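NTF2-like nuclease/anti-CRISPR (Clostridia bacterium, PDB 7JTA) impairs the activity of the SpyCas9 nuclease as an anti-CRISPR protein, relieves torsion in target plasmid DNA and is itself a putative nuclease. Local coordinates at residues 10-15 against 22-27; 36-41 against 49-54. All coordinates share one frame; numbering follows the deposited sequence.

The chain is a meander of four antiparallel strands, and the two contacts form its first and last hairpins. Interaction 1 closes first, bringing strand 7-16 against strand 20-29 through the turn between them. The chain then reverses into strand 32-42, which pairs with 20-29 as the middle hairpin, and interaction 2 closes the last one by pairing 36-41 with 49-54. The two neither nest nor cross; they follow in series, with centres about 10 Å apart. Backbone pairing of Ile-23 with Ser-38 and Ala-25 with Gln-36 joins them across the middle of the sheet, and Leu-14 on Leu-37 and Ile-23 on Ile-51 add apolar contacts.

Interaction 1 of 2, residues 10-15 against 22-27; sequences ETRDLA and VIEAIL
Arg-12 lays its guanidinium edge against the Glu-24 carboxylate on the neighbouring strand, its NE hydrogen-bonding Glu-24 OE1 at 3.2 Å within a salt bridge. The two flat groups are steeply turned, 71° apart, and OE1 is met from above the carboxylate plane; a second bond, from NH2 to OE2, is weak. Arg-12 reaches this position with CG anti to its backbone N (chi1 -161°) and a bend at chi3. Leu-14 CD2 lies over one face of the guanidinium, offset toward its rim, while Leu-14 CD1 touches Glu-24 CB at 3.9 Å.

Glu-10 brings its own carboxylate to the same site, nearly coplanar with that of Glu-24. Its OE1 approaches Glu-24 OE1, a meeting of two acceptors, and its OE2 has a long salt bridge to Arg-12 NE. Beneath this network Arg-12 and Glu-24 form an antiparallel hydrogen-bonded pair, with Arg-12 N to Glu-24 O at 2.8 Å and Glu-24 N to Arg-12 O at 2.9 Å. The other face carries Thr-11 CG2 against Ile-23 CG2, 3.8 Å apart.

The stronger polar tie of Arg-12 is from NH1 to Ile-59 O of the second subunit, so this residue also ties the hairpin to that neighbour. Arg-12 and Arg-35, from the two strands flanking 20-29, both pair with the buried Glu-24 carboxylate and probably keep it ionised.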
loop_
_atom_site.group_PDB
_atom_site.type_symbol
_atom_site.label_atom_id
_atom_site.label_comp_id
_atom_site.label_asym_id
_atom_site.label_seq_id
_atom_site.Cartn_x
_atom_site.Cartn_y
_atom_site.Cartn_z
ATOM N N GLU A 10 14.215 -2.509 10.111
ATOM C CA GLU A 10 13.208 -2.661 11.149
ATOM C C GLU A 10 12.122 -3.591 10.636
ATOM O O GLU A 10 11.790 -3.567 9.448
ATOM C CB GLU A 10 12.615 -1.306 11.546
ATOM C CG GLU A 10 11.723 -1.341 12.774
ATOM C CD GLU A 10 10.248 -1.255 12.430
ATOM O OE1 GLU A 10 9.853 -1.756 11.356
ATOM O OE2 GLU A 10 9.480 -0.684 13.231
ATOM N N THR A 11 11.586 -4.414 11.532
ATOM C CA THR A 11 10.441 -5.263 11.246
ATOM C C THR A 11 9.407 -5.067 12.342
ATOM O O THR A 11 9.746 -4.706 13.472
ATOM C CB THR A 11 10.850 -6.747 11.158
ATOM O OG1 THR A 11 11.602 -6.971 9.962
ATOM C CG2 THR A 11 9.635 -7.655 11.161
ATOM N N ARG A 12 8.140 -5.297 12.008
ATOM C CA ARG A 12 7.091 -5.042 12.981
ATOM C C ARG A 12 5.863 -5.877 12.653
ATOM O O ARG A 12 5.478 -6.005 11.489
ATOM C CB ARG A 12 6.727 -3.559 13.043
ATOM C CG ARG A 12 6.007 -3.189 14.316
ATOM C CD ARG A 12 6.275 -1.758 14.689
ATOM N NE ARG A 12 5.853 -0.865 13.620
ATOM C CZ ARG A 12 4.620 -0.385 13.506
ATOM N NH1 ARG A 12 3.700 -0.713 14.403
ATOM N NH2 ARG A 12 4.308 0.419 12.498
ATOM N N ASP A 13 5.255 -6.433 13.697
ATOM C CA ASP A 13 4.041 -7.234 13.589
ATOM C C ASP A 13 2.832 -6.308 13.688
ATOM O O ASP A 13 2.555 -5.751 14.755
ATOM C CB ASP A 13 4.038 -8.280 14.696
ATOM C CG ASP A 13 2.973 -9.318 14.522
ATOM O OD1 ASP A 13 3.282 -10.491 14.804
ATOM O OD2 ASP A 13 1.853 -8.980 14.087
ATOM N N LEU A 14 2.110 -6.142 12.577
ATOM C CA LEU A 14 0.978 -5.222 12.545
ATOM C C LEU A 14 -0.335 -5.891 12.919
ATOM O O LEU A 14 -1.234 -5.226 13.445
ATOM C CB LEU A 14 0.842 -4.598 11.154
ATOM C CG LEU A 14 2.034 -3.773 10.672
ATOM C CD1 LEU A 14 1.680 -3.056 9.383
ATOM C CD2 LEU A 14 2.506 -2.803 11.740
ATOM N N ALA A 15 -0.465 -7.186 12.649
ATOM C CA ALA A 15 -1.673 -7.935 12.953
ATOM C C ALA A 15 -1.323 -9.407 12.859
ATOM O O ALA A 15 -0.549 -9.806 11.988
ATOM C CB ALA A 15 -2.810 -7.586 11.989
ATOM N N VAL A 22 0.483 -9.995 9.367
ATOM C CA VAL A 22 0.824 -8.865 8.507
ATOM C C VAL A 22 2.116 -8.239 9.017
ATOM O O VAL A 22 2.164 -7.726 10.140
ATOM C CB VAL A 22 -0.307 -7.830 8.466
ATOM C CG1 VAL A 22 0.150 -6.596 7.716
ATOM C CG2 VAL A 22 -1.536 -8.427 7.811
ATOM N N ILE A 23 3.157 -8.260 8.187
ATOM C CA ILE A 23 4.486 -7.792 8.559
ATOM C C ILE A 23 4.768 -6.447 7.907
ATOM O O ILE A 23 4.354 -6.191 6.772
ATOM C CB ILE A 23 5.576 -8.806 8.157
ATOM C CG1 ILE A 23 5.301 -10.178 8.771
ATOM C CG2 ILE A 23 6.942 -8.296 8.569
ATOM C CD1 ILE A 23 6.257 -11.246 8.296
ATOM N N GLU A 24 5.462 -5.583 8.640
ATOM C CA GLU A 24 6.032 -4.353 8.110
ATOM C C GLU A 24 7.545 -4.422 8.214
ATOM O O GLU A 24 8.083 -4.882 9.225
ATOM C CB GLU A 24 5.552 -3.119 8.859
ATOM C CG GLU A 24 6.570 -1.991 8.783
ATOM C CD GLU A 24 6.267 -0.854 9.729
ATOM O OE1 GLU A 24 7.036 -0.670 10.697
ATOM O OE2 GLU A 24 5.249 -0.163 9.520
ATOM N N ALA A 25 8.230 -3.973 7.166
ATOM C CA ALA A 25 9.678 -3.841 7.191
ATOM C C ALA A 25 10.054 -2.460 6.683
ATOM O O ALA A 25 9.397 -1.920 5.789
ATOM C CB ALA A 25 10.360 -4.928 6.351
ATOM N N ILE A 26 11.102 -1.886 7.264
ATOM C CA ILE A 26 11.707 -0.665 6.752
ATOM C C ILE A 26 12.976 -1.067 6.021
ATOM O O ILE A 26 13.909 -1.599 6.632
ATOM C CB ILE A 26 12.012 0.333 7.876
ATOM C CG1 ILE A 26 10.732 0.695 8.629
ATOM C CG2 ILE A 26 12.652 1.580 7.298
ATOM C CD1 ILE A 26 9.605 1.159 7.740
ATOM N N LEU A 27 13.006 -0.836 4.713
ATOM C CA LEU A 27 14.151 -1.174 3.881
ATOM C C LEU A 27 14.939 0.080 3.535
ATOM O O LEU A 27 14.363 1.155 3.345
ATOM C CB LEU A 27 13.696 -1.873 2.599
ATOM C CG LEU A 27 12.718 -3.032 2.792
ATOM C CD1 LEU A 27 12.435 -3.724 1.470
ATOM C CD2 LEU A 27 13.244 -4.023 3.818
#

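Interaction 2 of 2, residues 36-41 against 49-54; sequences QLSVGI and IRIVPI. With NO3 (nitrate ion), chain C; NO3 (nitrate ion), chain E.
Val-39 and Val-52 form an antiparallel hydrogen-bonded pair through two backbone bonds: Val-52 N reaches Val-39 O at 2.8 Å, and Val-39 N meets Val-52 O at 3.1 Å. Ile-54 N to Leu-37 O at one end and Ile-49 N to Ile-41 O at the other continue the ladder. Gly-40 faces Ile-51 in a non-hydrogen-bonded pair, where its CA approaches Arg-50 O in a CA-H...O contact.

Apolar packing differs between the faces. On one, Ile-41 and Arg-50 lie side by side, pointing the same way, and Ile-41 CG1 is 4.0 Å from Arg-50 CB. Val-39 shares this face; Val-39 and Ile-54 pack on their counterparts in the third subunit. On the other face, Ser-38 CB meets Ile-51 CG2 at 3.7 Å.

Polar contacts lie at the side-chain ends and involve two nitrates, probably from the crystallisation liquor. Arg-50, extended from CG to NE with chi1 -177°, turns its guanidinium edge to one of them, while Val-52 CG2 lies over one face, offset toward the rim. Its NH2 bonds to nitrate O1 and O2 are weak. The second nitrate receives a weak bond from Ser-38 OG, and Gln-36 NE2 is held by Thr-56.

In chemical terms, the Val-39, Ile-41 and Ile-54 side chains give this hairpin an apolar seat against the third subunit, whereas the Arg-50 guanidinium takes up an anion in the crystal, which need not reflect a natural ligand.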
loop_
_atom_site.group_PDB
_atom_site.type_symbol
_atom_site.label_atom_id
_atom_site.label_comp_id
_atom_site.label_asym_id
_atom_site.label_seq_id
_atom_site.Cartn_x
_atom_site.Cartn_y
_atom_site.Cartn_z
ATOM N N GLN A 36 7.772 -1.626 3.473
ATOM C CA GLN A 36 7.209 -2.809 2.836
ATOM C C GLN A 36 6.196 -3.478 3.754
ATOM O O GLN A 36 6.492 -3.745 4.923
ATOM C CB GLN A 36 8.308 -3.805 2.469
ATOM C CG GLN A 36 7.783 -5.073 1.811
ATOM C CD GLN A 36 8.898 -5.947 1.285
ATOM O OE1 GLN A 36 9.332 -6.889 1.948
ATOM N NE2 GLN A 36 9.372 -5.635 0.083
ATOM N N LEU A 37 5.006 -3.746 3.223
ATOM C CA LEU A 37 3.974 -4.507 3.915
ATOM C C LEU A 37 3.882 -5.892 3.290
ATOM O O LEU A 37 3.740 -6.015 2.070
ATOM C CB LEU A 37 2.625 -3.797 3.829
ATOM C CG LEU A 37 2.573 -2.443 4.527
ATOM C CD1 LEU A 37 1.264 -1.744 4.215
ATOM C CD2 LEU A 37 2.746 -2.619 6.025
ATOM N N SER A 38 3.963 -6.928 4.124
ATOM C CA SER A 38 3.916 -8.304 3.654
ATOM C C SER A 38 2.930 -9.123 4.478
ATOM O O SER A 38 2.514 -8.728 5.569
ATOM C CB SER A 38 5.299 -8.961 3.716
ATOM O OG SER A 38 6.300 -8.078 3.245
ATOM N N VAL A 39 2.572 -10.283 3.936
ATOM C CA VAL A 39 1.799 -11.296 4.646
ATOM C C VAL A 39 2.690 -12.515 4.823
ATOM O O VAL A 39 3.222 -13.050 3.843
ATOM C CB VAL A 39 0.514 -11.671 3.897
ATOM C CG1 VAL A 39 -0.148 -12.845 4.573
ATOM C CG2 VAL A 39 -0.427 -10.493 3.862
ATOM N N GLY A 40 2.869 -12.941 6.067
ATOM C CA GLY A 40 3.602 -14.156 6.377
ATOM C C GLY A 40 2.635 -15.310 6.592
ATOM O O GLY A 40 1.560 -15.133 7.164
ATOM N N ILE A 41 3.020 -16.481 6.098
ATOM C CA ILE A 41 2.211 -17.691 6.205
ATOM C C ILE A 41 2.816 -18.570 7.291
ATOM O O ILE A 41 4.009 -18.899 7.243
ATOM C CB ILE A 41 2.149 -18.444 4.867
ATOM C CG1 ILE A 41 1.911 -17.470 3.711
ATOM C CG2 ILE A 41 1.055 -19.495 4.907
ATOM C CD1 ILE A 41 0.568 -16.786 3.746
ATOM N N ILE A 49 6.541 -19.749 7.104
ATOM C CA ILE A 49 7.065 -20.608 6.053
ATOM C C ILE A 49 7.130 -19.901 4.706
ATOM O O ILE A 49 7.835 -20.383 3.806
ATOM C CB ILE A 49 6.244 -21.907 5.934
ATOM C CG1 ILE A 49 4.831 -21.594 5.442
ATOM C CG2 ILE A 49 6.189 -22.624 7.270
ATOM C CD1 ILE A 49 3.878 -22.768 5.518
ATOM N N ARG A 50 6.420 -18.789 4.535
ATOM C CA ARG A 50 6.406 -18.066 3.274
ATOM C C ARG A 50 6.041 -16.619 3.551
ATOM O O ARG A 50 5.133 -16.345 4.338
ATOM C CB ARG A 50 5.406 -18.683 2.288
ATOM C CG ARG A 50 5.392 -18.017 0.920
ATOM C CD ARG A 50 4.279 -18.561 0.036
ATOM N NE ARG A 50 4.343 -17.998 -1.311
ATOM C CZ ARG A 50 3.364 -18.068 -2.208
ATOM N NH1 ARG A 50 2.221 -18.675 -1.912
ATOM N NH2 ARG A 50 3.524 -17.521 -3.405
ATOM N N ILE A 51 6.755 -15.702 2.906
ATOM C CA ILE A 51 6.455 -14.276 2.951
ATOM C C ILE A 51 5.926 -13.868 1.584
ATOM O O ILE A 51 6.557 -14.154 0.560
ATOM C CB ILE A 51 7.695 -13.442 3.324
ATOM C CG1 ILE A 51 8.256 -13.865 4.684
ATOM C CG2 ILE A 51 7.359 -11.954 3.333
ATOM C CD1 ILE A 51 7.553 -13.238 5.862
ATOM N N VAL A 52 4.782 -13.201 1.564
ATOM C CA VAL A 52 4.171 -12.723 0.335
ATOM C C VAL A 52 4.160 -11.203 0.380
ATOM O O VAL A 52 3.258 -10.596 0.957
ATOM C CB VAL A 52 2.747 -13.280 0.159
ATOM C CG1 VAL A 52 2.078 -12.651 -1.052
ATOM C CG2 VAL A 52 2.786 -14.793 0.040
ATOM N N PRO A 53 5.138 -10.549 -0.243
ATOM C CA PRO A 53 5.155 -9.081 -0.244
ATOM C C PRO A 53 3.919 -8.521 -0.929
ATOM O O PRO A 53 3.482 -9.016 -1.969
ATOM C CB PRO A 53 6.437 -8.738 -1.010
ATOM C CG PRO A 53 7.280 -9.965 -0.909
ATOM C CD PRO A 53 6.320 -11.113 -0.911
ATOM N N ILE A 54 3.342 -7.492 -0.320
ATOM C CA ILE A 54 2.118 -6.883 -0.810
ATOM C C ILE A 54 2.378 -5.515 -1.425
ATOM O O ILE A 54 1.831 -5.199 -2.483
ATOM C CB ILE A 54 1.058 -6.785 0.308
ATOM C CG1 ILE A 54 0.656 -8.179 0.793
ATOM C CG2 ILE A 54 -0.152 -5.997 -0.176
ATOM C CD1 ILE A 54 -0.466 -8.148 1.800
HETATM N N NO3 C . 0.263 -17.774 -4.617
HETATM O O1 NO3 C . 0.660 -17.810 -3.416
HETATM O O2 NO3 C . 1.087 -17.988 -5.556
HETATM O O3 NO3 C . -0.955 -17.525 -4.873
HETATM N N NO3 E . 10.670 -8.892 4.576
HETATM O O1 NO3 E . 9.447 -8.776 4.271
HETATM O O2 NO3 E . 11.025 -9.628 5.544
HETATM O O3 NO3 E . 11.543 -8.269 3.907
#